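Local coordinates for transcriptional activator ToxR (Vibrio vulnificus, PDB 6UTC), which is a membrane-spanning transcriptional activator whose periplasmic domain probably senses bile salts and interacts with its partner ToxS, at residues N32-Q37 / G67-Q72; L73-I78 / L90-E95; E26-L31 / K62-G67. All blocks are in the same frame, centred on the assembly; numbering follows the deposited sequence. Where two conformers were deposited one is given.

Contact 1: residues N32-Q37 / G67-Q72. With SO4 (sulfate ion), chain B.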
loop_
_atom_site.group_PDB
_atom_site.type_symbol
_atom_site.label_atom_id
_atom_site.label_comp_id
_atom_site.label_asym_id
_atom_site.label_seq_id
_atom_site.Cartn_x
_atom_site.Cartn_y
_atom_site.Cartn_z
ATOM N N ASN A 32 5.942 -11.710 10.602
ATOM C CA ASN A 32 7.371 -11.717 10.838
ATOM C C ASN A 32 8.175 -11.070 9.723
ATOM O O ASN A 32 9.401 -11.225 9.684
ATOM C CB ASN A 32 7.846 -13.131 11.157
ATOM C CG ASN A 32 7.368 -13.590 12.519
ATOM O OD1 ASN A 32 7.589 -12.904 13.509
ATOM N ND2 ASN A 32 6.671 -14.701 12.559
ATOM N N HIS A 33 7.522 -10.330 8.831
ATOM C CA HIS A 33 8.259 -9.613 7.812
ATOM C C HIS A 33 9.242 -8.644 8.470
ATOM O O HIS A 33 8.952 -8.072 9.518
ATOM C CB HIS A 33 7.274 -8.846 6.934
ATOM C CG HIS A 33 7.888 -8.298 5.694
ATOM N ND1 HIS A 33 8.617 -7.127 5.671
ATOM C CD2 HIS A 33 7.881 -8.764 4.422
ATOM C CE1 HIS A 33 9.052 -6.907 4.442
ATOM N NE2 HIS A 33 8.616 -7.886 3.663
ATOM N N PRO A 34 10.400 -8.421 7.857
ATOM C CA PRO A 34 11.374 -7.474 8.416
ATOM C C PRO A 34 10.813 -6.064 8.492
ATOM O O PRO A 34 9.778 -5.743 7.874
ATOM C CB PRO A 34 12.539 -7.548 7.410
ATOM C CG PRO A 34 12.412 -8.895 6.764
ATOM C CD PRO A 34 10.931 -9.138 6.685
ATOM N N PRO A 35 11.494 -5.168 9.208
ATOM C CA PRO A 35 10.945 -3.829 9.447
ATOM C C PRO A 35 10.763 -3.023 8.167
ATOM O O PRO A 35 11.552 -3.111 7.227
ATOM C CB PRO A 35 11.982 -3.182 10.374
ATOM C CG PRO A 35 12.728 -4.338 10.987
ATOM C CD PRO A 35 12.762 -5.382 9.936
ATOM N N LEU A 36 9.697 -2.224 8.154
ATOM C CA LEU A 36 9.372 -1.365 7.027
ATOM C C LEU A 36 9.170 0.091 7.417
ATOM O O LEU A 36 8.821 0.897 6.550
ATOM C CB LEU A 36 8.116 -1.879 6.310
ATOM C CG LEU A 36 8.306 -3.183 5.548
ATOM C CD1 LEU A 36 6.959 -3.692 5.057
ATOM C CD2 LEU A 36 9.274 -2.994 4.378
ATOM N N GLN A 37 9.409 0.455 8.679
ATOM C CA GLN A 37 9.147 1.818 9.143
ATOM C C GLN A 37 9.753 2.885 8.228
ATOM O O GLN A 37 9.137 3.934 7.990
ATOM C CB GLN A 37 9.641 1.978 10.590
ATOM C CG GLN A 37 9.489 3.381 11.162
ATOM C CD GLN A 37 8.050 3.858 11.180
ATOM O OE1 GLN A 37 7.130 3.087 11.451
ATOM N NE2 GLN A 37 7.849 5.139 10.882
ATOM N N GLY A 67 8.652 -6.732 0.960
ATOM C CA GLY A 67 9.913 -6.393 0.305
ATOM C C GLY A 67 10.594 -5.266 1.035
ATOM O O GLY A 67 10.699 -5.289 2.262
ATOM N N GLY A 68 11.090 -4.281 0.291
ATOM C CA GLY A 68 11.612 -3.085 0.922
ATOM C C GLY A 68 12.958 -3.222 1.585
ATOM O O GLY A 68 13.415 -2.278 2.231
ATOM N N GLN A 69 13.617 -4.370 1.461
ATOM C CA GLN A 69 14.924 -4.503 2.094
ATOM C C GLN A 69 16.024 -3.955 1.201
ATOM O O GLN A 69 17.068 -3.517 1.707
ATOM C CB GLN A 69 15.136 -5.948 2.544
ATOM C CG GLN A 69 13.932 -6.455 3.356
ATOM C CD GLN A 69 13.643 -5.600 4.586
ATOM O OE1 GLN A 69 14.445 -5.550 5.507
ATOM N NE2 GLN A 69 12.498 -4.927 4.602
ATOM N N GLY A 70 15.794 -3.933 -0.104
ATOM C CA GLY A 70 16.569 -3.154 -1.042
ATOM C C GLY A 70 15.845 -1.873 -1.396
ATOM O O GLY A 70 15.215 -1.235 -0.544
ATOM N N ASN A 71 15.885 -1.505 -2.673
ATOM C CA ASN A 71 15.321 -0.234 -3.098
ATOM C C ASN A 71 13.911 -0.351 -3.663
ATOM O O ASN A 71 13.403 0.626 -4.213
ATOM C CB ASN A 71 16.245 0.475 -4.095
ATOM C CG ASN A 71 16.419 -0.295 -5.387
ATOM O OD1 ASN A 71 15.823 -1.352 -5.590
ATOM N ND2 ASN A 71 17.252 0.238 -6.276
ATOM N N GLN A 72 13.268 -1.511 -3.525
ATOM C CA GLN A 72 11.951 -1.751 -4.102
ATOM C C GLN A 72 10.998 -2.291 -3.043
ATOM O O GLN A 72 11.351 -3.208 -2.291
ATOM C CB GLN A 72 12.032 -2.737 -5.267
ATOM C CG GLN A 72 10.755 -2.816 -6.073
ATOM C CD GLN A 72 10.962 -3.404 -7.463
ATOM O OE1 GLN A 72 9.998 -3.744 -8.150
ATOM N NE2 GLN A 72 12.220 -3.535 -7.878
HETATM S S SO4 B . 8.214 -2.311 11.538
HETATM O O1 SO4 B . 8.975 -3.173 12.439
HETATM O O2 SO4 B . 7.847 -3.051 10.336
HETATM O O3 SO4 B . 9.080 -1.194 11.141
HETATM O O4 SO4 B . 7.029 -1.822 12.232
HETATM O O HOH W 1 14.346 -3.780 7.327
#
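Two loops meet here at one end of the domain's mixed beta-sheet: the crossover loop that leads from strand 25-30 to helix 40-52, represented by His33 to Leu36, and the turn of the hairpin 62-67/72-78, represented by Gly67 to Gln69. NE2 of His33 crosses to the turn, while ND1 braces the ring against its own loop. NE2 accepts the backbone N-H of Gly67 (His33 NE2 to Gly67 N 2.9 Å), a bent bond whose donor is tilted 22° from the ring plane, while His33 ND1 donates in the ring plane to a lone pair of Pro34 O at 2.8 Å. The pair is consistent with the proton sitting on ND1, and it holds the ring's rotation. With CG anti to the backbone N, chi1 of -168° swings the imidazole to the backbone of Gly67, and CD of Pro34 lies over one face of the ring, toward the rim.

Gln69 answers from the turn. Its chain folds back on itself at chi2 (-58°), bringing NE2 to Gly67 O at 3.0 Å in a nearly straight bond and to Pro35 O at 3.3 Å in a weak one. The amide oxygen rests against the ring carbon CB of Pro34 (Gln69 OE1 to Pro34 CB 3.4 Å), and a water donates to Pro35 O. Leu36 sends CD2 across the Gln69 side chain at about a right angle and up to Gly67 O, 3.4 Å away. On the crossover loop, the backbone N of Leu36 donates to sulfate O2 at 3.0 Å and to O3, which Gln37 N also reaches; Arg17 NH2 also bonds to this ion, probably a crystallisation solute. Positive-phi glycines at 67 and 68, with Gly68 N bonded to Gln72 O, shape the hairpin loop between antiparallel neighbours 62-67 and 72-78, packed against the crossover loop of a beta-alpha-beta unit.

Contact 2: residues L73-I78 / L90-E95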
loop_
_atom_site.group_PDB
_atom_site.type_symbol
_atom_site.label_atom_id
_atom_site.label_comp_id
_atom_site.label_asym_id
_atom_site.label_seq_id
_atom_site.Cartn_x
_atom_site.Cartn_y
_atom_site.Cartn_z
ATOM N N LEU A 73 9.797 -1.724 -3.000
ATOM C CA LEU A 73 8.725 -2.149 -2.111
ATOM C C LEU A 73 7.520 -2.570 -2.944
ATOM O O LEU A 73 7.201 -1.927 -3.949
ATOM C CB LEU A 73 8.326 -0.984 -1.198
ATOM C CG LEU A 73 7.270 -1.302 -0.128
ATOM C CD1 LEU A 73 7.921 -2.055 1.033
ATOM C CD2 LEU A 73 6.587 -0.049 0.384
ATOM N N ILE A 74 6.863 -3.656 -2.535
ATOM C CA ILE A 74 5.635 -4.127 -3.161
ATOM C C ILE A 74 4.458 -3.691 -2.301
ATOM O O ILE A 74 4.456 -3.915 -1.082
ATOM C CB ILE A 74 5.651 -5.656 -3.311
ATOM C CG1 ILE A 74 6.960 -6.127 -3.950
ATOM C CG2 ILE A 74 4.442 -6.119 -4.098
ATOM C CD1 ILE A 74 7.244 -5.493 -5.295
ATOM N N LEU A 75 3.461 -3.062 -2.921
ATOM C CA LEU A 75 2.215 -2.718 -2.242
ATOM C C LEU A 75 1.061 -3.392 -2.966
ATOM O O LEU A 75 0.878 -3.189 -4.172
ATOM C CB LEU A 75 1.996 -1.206 -2.240
ATOM C CG LEU A 75 2.996 -0.406 -1.414
ATOM C CD1 LEU A 75 2.810 1.090 -1.629
ATOM C CD2 LEU A 75 2.876 -0.747 0.059
ATOM N N ASN A 76 0.289 -4.182 -2.241
ATOM C CA ASN A 76 -0.868 -4.869 -2.800
ATOM C C ASN A 76 -2.123 -4.239 -2.207
ATOM O O ASN A 76 -2.414 -4.421 -1.016
ATOM C CB ASN A 76 -0.787 -6.365 -2.512
ATOM C CG ASN A 76 -0.031 -7.116 -3.596
ATOM O OD1 ASN A 76 -0.562 -7.341 -4.685
ATOM N ND2 ASN A 76 1.205 -7.464 -3.328
ATOM N N TYR A 77 -2.843 -3.486 -3.031
ATOM C CA TYR A 77 -4.090 -2.855 -2.615
ATOM C C TYR A 77 -5.233 -3.839 -2.769
ATOM O O TYR A 77 -5.448 -4.381 -3.863
ATOM C CB TYR A 77 -4.349 -1.628 -3.480
ATOM C CG TYR A 77 -3.524 -0.433 -3.079
ATOM C CD1 TYR A 77 -3.966 0.423 -2.090
ATOM C CD2 TYR A 77 -2.302 -0.174 -3.678
ATOM C CE1 TYR A 77 -3.222 1.520 -1.703
ATOM C CE2 TYR A 77 -1.544 0.927 -3.297
ATOM C CZ TYR A 77 -2.023 1.767 -2.316
ATOM O OH TYR A 77 -1.276 2.865 -1.929
ATOM N N ILE A 78 -5.956 -4.069 -1.685
ATOM C CA ILE A 78 -7.064 -5.010 -1.658
ATOM C C ILE A 78 -8.347 -4.233 -1.418
ATOM O O ILE A 78 -8.425 -3.405 -0.498
ATOM C CB ILE A 78 -6.845 -6.099 -0.595
ATOM C CG1 ILE A 78 -5.601 -6.921 -0.954
ATOM C CG2 ILE A 78 -8.079 -6.991 -0.488
ATOM C CD1 ILE A 78 -5.079 -7.801 0.164
ATOM N N LEU A 90 1.437 -2.944 -6.876
ATOM C CA LEU A 90 2.269 -1.843 -7.333
ATOM C C LEU A 90 3.669 -2.013 -6.763
ATOM O O LEU A 90 3.857 -2.618 -5.709
ATOM C CB LEU A 90 1.711 -0.497 -6.846
ATOM C CG LEU A 90 0.246 -0.152 -7.129
ATOM C CD1 LEU A 90 -0.077 1.220 -6.577
ATOM C CD2 LEU A 90 -0.042 -0.226 -8.619
ATOM N N ARG A 91 4.651 -1.461 -7.460
ATOM C CA ARG A 91 6.041 -1.500 -7.032
ATOM C C ARG A 91 6.553 -0.072 -6.967
ATOM O O ARG A 91 6.401 0.694 -7.926
ATOM C CB ARG A 91 6.878 -2.324 -8.007
ATOM C CG ARG A 91 6.286 -3.708 -8.269
ATOM C CD ARG A 91 5.891 -3.893 -9.728
ATOM N NE ARG A 91 4.776 -4.831 -9.892
ATOM C CZ ARG A 91 4.877 -6.147 -9.740
ATOM N NH1 ARG A 91 6.042 -6.691 -9.407
ATOM N NH2 ARG A 91 3.815 -6.923 -9.917
ATOM N N ILE A 92 7.128 0.304 -5.835
ATOM C CA ILE A 92 7.689 1.636 -5.695
ATOM C C ILE A 92 9.159 1.519 -5.337
ATOM O O ILE A 92 9.596 0.553 -4.710
ATOM C CB ILE A 92 6.921 2.523 -4.690
ATOM C CG1 ILE A 92 7.030 1.956 -3.277
ATOM C CG2 ILE A 92 5.453 2.663 -5.109
ATOM C CD1 ILE A 92 6.419 2.859 -2.230
ATOM N N PHE A 93 9.928 2.517 -5.754
ATOM C CA PHE A 93 11.356 2.551 -5.501
ATOM C C PHE A 93 11.671 3.605 -4.453
ATOM O O PHE A 93 10.920 4.566 -4.267
ATOM C CB PHE A 93 12.129 2.828 -6.793
ATOM C CG PHE A 93 12.063 1.698 -7.774
ATOM C CD1 PHE A 93 10.973 1.554 -8.612
ATOM C CD2 PHE A 93 13.077 0.754 -7.835
ATOM C CE1 PHE A 93 10.898 0.504 -9.510
ATOM C CE2 PHE A 93 13.013 -0.300 -8.730
ATOM C CZ PHE A 93 11.921 -0.425 -9.570
ATOM N N SER A 94 12.782 3.403 -3.747
ATOM C CA SER A 94 13.167 4.353 -2.709
ATOM C C SER A 94 13.615 5.679 -3.313
ATOM O O SER A 94 13.182 6.752 -2.875
ATOM C CB SER A 94 14.262 3.756 -1.827
ATOM O OG SER A 94 15.363 3.342 -2.609
ATOM N N GLU A 95 14.474 5.626 -4.332
ATOM C CA GLU A 95 15.040 6.852 -4.886
ATOM C C GLU A 95 14.078 7.531 -5.856
ATOM O O GLU A 95 13.880 8.749 -5.791
ATOM C CB GLU A 95 16.384 6.559 -5.560
ATOM C CG GLU A 95 17.478 6.113 -4.595
ATOM C CD GLU A 95 18.774 5.754 -5.303
ATOM O OE1 GLU A 95 18.780 5.707 -6.551
ATOM O OE2 GLU A 95 19.788 5.517 -4.610
#
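Four backbone hydrogen bonds hold Leu73 to Ile92 and Leu75 to Leu90, two for each antiparallel hydrogen-bonded pair. Leu73 N gives its hydrogen to Ile92 O at 2.9 Å, and Ile92 N returns one to Leu73 O; farther along, Leu90 N reaches Leu75 O at 2.8 Å while Leu75 N donates to Leu90 O. All four are close to straight. Between them sits the non-hydrogen-bonded pair Ile74 and Arg91, where the strands are joined by weaker CA-H...O contacts, among them Arg91 CA to Leu73 O at 3.3 Å.

This is the hairpin of strands 72-78 and 88-93, whose second strand is the outermost on its side of the mixed sheet. Alternation along the two strands sorts the side chains: Leu73, Leu75, Leu90 and Ile92 share the buried face, where helix 40-52 supplies Ile43 against Leu73 and Cys46 against Leu75. Ile92 places CG1 between its backbone N and carbonyl carbon (chi1 65°), which lays this branch alongside Leu73, with Ile92 CG1 to Leu73 CB 3.8 Å. The branch ends in CD1, which touches both Leu73 CD2 at 3.9 Å and Leu75 CD1 at 4.1 Å. Toward the other end, one methyl of Leu90 leans on the Tyr77 ring obliquely, Leu90 CD1 to Tyr77 CE2 3.6 Å, and the same ring stacks with Tyr50 of the helix. On the opposite face Ile74 and the aliphatic root of Arg91 lie side by side, Ile74 CD1 to Arg91 CG 3.6 Å, beyond which the exposed arginine's chain bends at chi2.

Contact 3: residues E26-L31 / K62-G67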
loop_
_atom_site.group_PDB
_atom_site.type_symbol
_atom_site.label_atom_id
_atom_site.label_comp_id
_atom_site.label_asym_id
_atom_site.label_seq_id
_atom_site.Cartn_x
_atom_site.Cartn_y
_atom_site.Cartn_z
ATOM N N GLU A 26 -5.944 -0.050 6.104
ATOM C CA GLU A 26 -5.015 -0.778 6.960
ATOM C C GLU A 26 -3.762 -1.074 6.161
ATOM O O GLU A 26 -3.825 -1.799 5.166
ATOM C CB GLU A 26 -5.627 -2.104 7.390
ATOM C CG GLU A 26 -6.845 -1.983 8.251
ATOM C CD GLU A 26 -7.391 -3.346 8.615
ATOM O OE1 GLU A 26 -6.682 -4.096 9.318
ATOM O OE2 GLU A 26 -8.512 -3.674 8.180
ATOM N N VAL A 27 -2.623 -0.552 6.601
ATOM C CA VAL A 27 -1.341 -0.914 6.010
ATOM C C VAL A 27 -0.797 -2.083 6.815
ATOM O O VAL A 27 -0.451 -1.926 7.984
ATOM C CB VAL A 27 -0.363 0.262 5.991
ATOM C CG1 VAL A 27 0.954 -0.172 5.366
ATOM C CG2 VAL A 27 -0.973 1.438 5.236
ATOM N N LEU A 28 -0.724 -3.241 6.179
ATOM C CA LEU A 28 -0.406 -4.504 6.830
ATOM C C LEU A 28 0.863 -5.090 6.244
ATOM O O LEU A 28 1.217 -4.809 5.096
ATOM C CB LEU A 28 -1.521 -5.518 6.588
ATOM C CG LEU A 28 -2.910 -5.135 7.075
ATOM C CD1 LEU A 28 -3.938 -6.100 6.497
ATOM C CD2 LEU A 28 -2.949 -5.154 8.592
ATOM N N THR A 29 1.543 -5.913 7.038
ATOM C CA THR A 29 2.666 -6.691 6.539
ATOM C C THR A 29 2.615 -8.044 7.230
ATOM O O THR A 29 2.057 -8.147 8.326
ATOM C CB THR A 29 4.005 -5.961 6.773
ATOM O OG1 THR A 29 5.050 -6.587 6.025
ATOM C CG2 THR A 29 4.410 -5.941 8.229
ATOM N N PRO A 30 3.140 -9.103 6.615
ATOM C CA PRO A 30 3.148 -10.398 7.301
ATOM C C PRO A 30 3.802 -10.285 8.674
ATOM O O PRO A 30 4.728 -9.496 8.886
ATOM C CB PRO A 30 3.949 -11.298 6.350
ATOM C CG PRO A 30 3.704 -10.695 5.000
ATOM C CD PRO A 30 3.702 -9.203 5.254
ATOM N N LEU A 31 3.299 -11.094 9.615
ATOM C CA LEU A 31 3.667 -10.991 11.029
ATOM C C LEU A 31 5.163 -10.841 11.231
ATOM O O LEU A 31 5.624 -9.958 11.964
ATOM C CB LEU A 31 3.185 -12.233 11.780
ATOM C CG LEU A 31 3.625 -12.304 13.243
ATOM C CD1 LEU A 31 3.001 -11.172 14.047
ATOM C CD2 LEU A 31 3.243 -13.653 13.831
ATOM N N LYS A 62 -7.361 -2.468 2.539
ATOM C CA LYS A 62 -6.046 -2.663 3.101
ATOM C C LYS A 62 -5.038 -2.618 1.982
ATOM O O LYS A 62 -5.373 -2.740 0.798
ATOM C CB LYS A 62 -5.948 -3.983 3.869
ATOM C CG LYS A 62 -6.340 -5.190 3.087
ATOM C CD LYS A 62 -6.721 -6.306 4.056
ATOM C CE LYS A 62 -7.334 -7.495 3.346
ATOM N NZ LYS A 62 -7.811 -8.490 4.348
ATOM N N VAL A 63 -3.796 -2.411 2.383
ATOM C CA VAL A 63 -2.653 -2.493 1.491
ATOM C C VAL A 63 -1.600 -3.332 2.195
ATOM O O VAL A 63 -1.281 -3.089 3.370
ATOM C CB VAL A 63 -2.132 -1.111 1.035
ATOM C CG1 VAL A 63 -1.636 -0.272 2.182
ATOM C CG2 VAL A 63 -1.059 -1.266 -0.039
ATOM N N ILE A 64 -1.129 -4.367 1.517
ATOM C CA ILE A 64 -0.122 -5.264 2.066
ATOM C C ILE A 64 1.223 -4.807 1.538
ATOM O O ILE A 64 1.444 -4.778 0.319
ATOM C CB ILE A 64 -0.370 -6.724 1.663
ATOM C CG1 ILE A 64 -1.847 -7.101 1.817
ATOM C CG2 ILE A 64 0.585 -7.660 2.437
ATOM C CD1 ILE A 64 -2.376 -6.978 3.185
ATOM N N ALA A 65 2.125 -4.469 2.444
ATOM C CA ALA A 65 3.460 -4.006 2.098
ATOM C C ALA A 65 4.466 -5.120 2.361
ATOM O O ALA A 65 4.512 -5.663 3.468
ATOM C CB ALA A 65 3.814 -2.789 2.945
ATOM N N THR A 66 5.269 -5.455 1.346
ATOM C CA THR A 66 6.313 -6.462 1.481
ATOM C C THR A 66 7.546 -6.047 0.689
ATOM O O THR A 66 7.513 -5.140 -0.149
ATOM C CB THR A 66 5.861 -7.839 0.993
ATOM O OG1 THR A 66 5.500 -7.754 -0.384
ATOM C CG2 THR A 66 4.688 -8.360 1.800
ATOM N N GLY A 67 8.652 -6.732 0.960
ATOM C CA GLY A 67 9.913 -6.393 0.305
ATOM C C GLY A 67 10.594 -5.266 1.035
ATOM O O GLY A 67 10.699 -5.289 2.262
#
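Val27 and Val63 pack tightly in this parallel strand pair, their methyls side by side on the helix-covered face with Val27 CG2 3.6 Å from Val63 CG1. A chi1 of 62° puts CG1 of Val63 on the side of Val27; Ile43 of helix 40-52 meets Val27, and Val47 meets Val63. Main-chain bonds run from Val63 N to Glu26 O, Leu28 N to Val63 O and Ala65 N to Leu28 O, the last 2.8 Å long. At the far end the hydroxyl of buried Thr29 donates to Ala65 O (Thr29 OG1 to Ala65 O 2.8 Å), adding a side-chain bond to the ladder.

On the other face buried Leu28 and Ile64 are packed as closely, Leu28 CD1 lying 3.8 Å from Ile64 CD1 and 3.7 Å from Lys62 CD. The loose side is at partly exposed Glu26 and Lys62. Beyond its aliphatic stem the lysine leads away, leaving Lys62 NZ 6.2 Å from Glu26 OE2, too far for a salt bridge, though the opposite charges may attract weakly. In this beta-alpha-beta unit, cohesion therefore rests on backbone bonds, apolar contacts and one buried hydroxyl bond, with the charged groups at the partly exposed start of the pair.

The three contacts follow the sheet from its middle to its edge and its end. Contact 3 joins strand 62-67 to 25-30, contact 2 joins 72-78 to 88-93, and the two are stitched together through neighbouring strands, with Asn76 O 2.8 Å from Ile64 N; their centres lie about 10 Å apart. Contact 1 lies at the ends of strands 25-30, 62-67 and 72-78, shares Gly67 with contact 3 and meets contact 2 where Asn71 O approaches Ser94 N at 2.9 Å. Leu36 CD1, 3.6 Å from Thr29 OG1, ties contact 3 to the loop that holds the sulfate, probably a crystallisation solute about 5 Å from the Thr29 side chain. Cys46, packed against contact 2, forms the disulfide with Cys103.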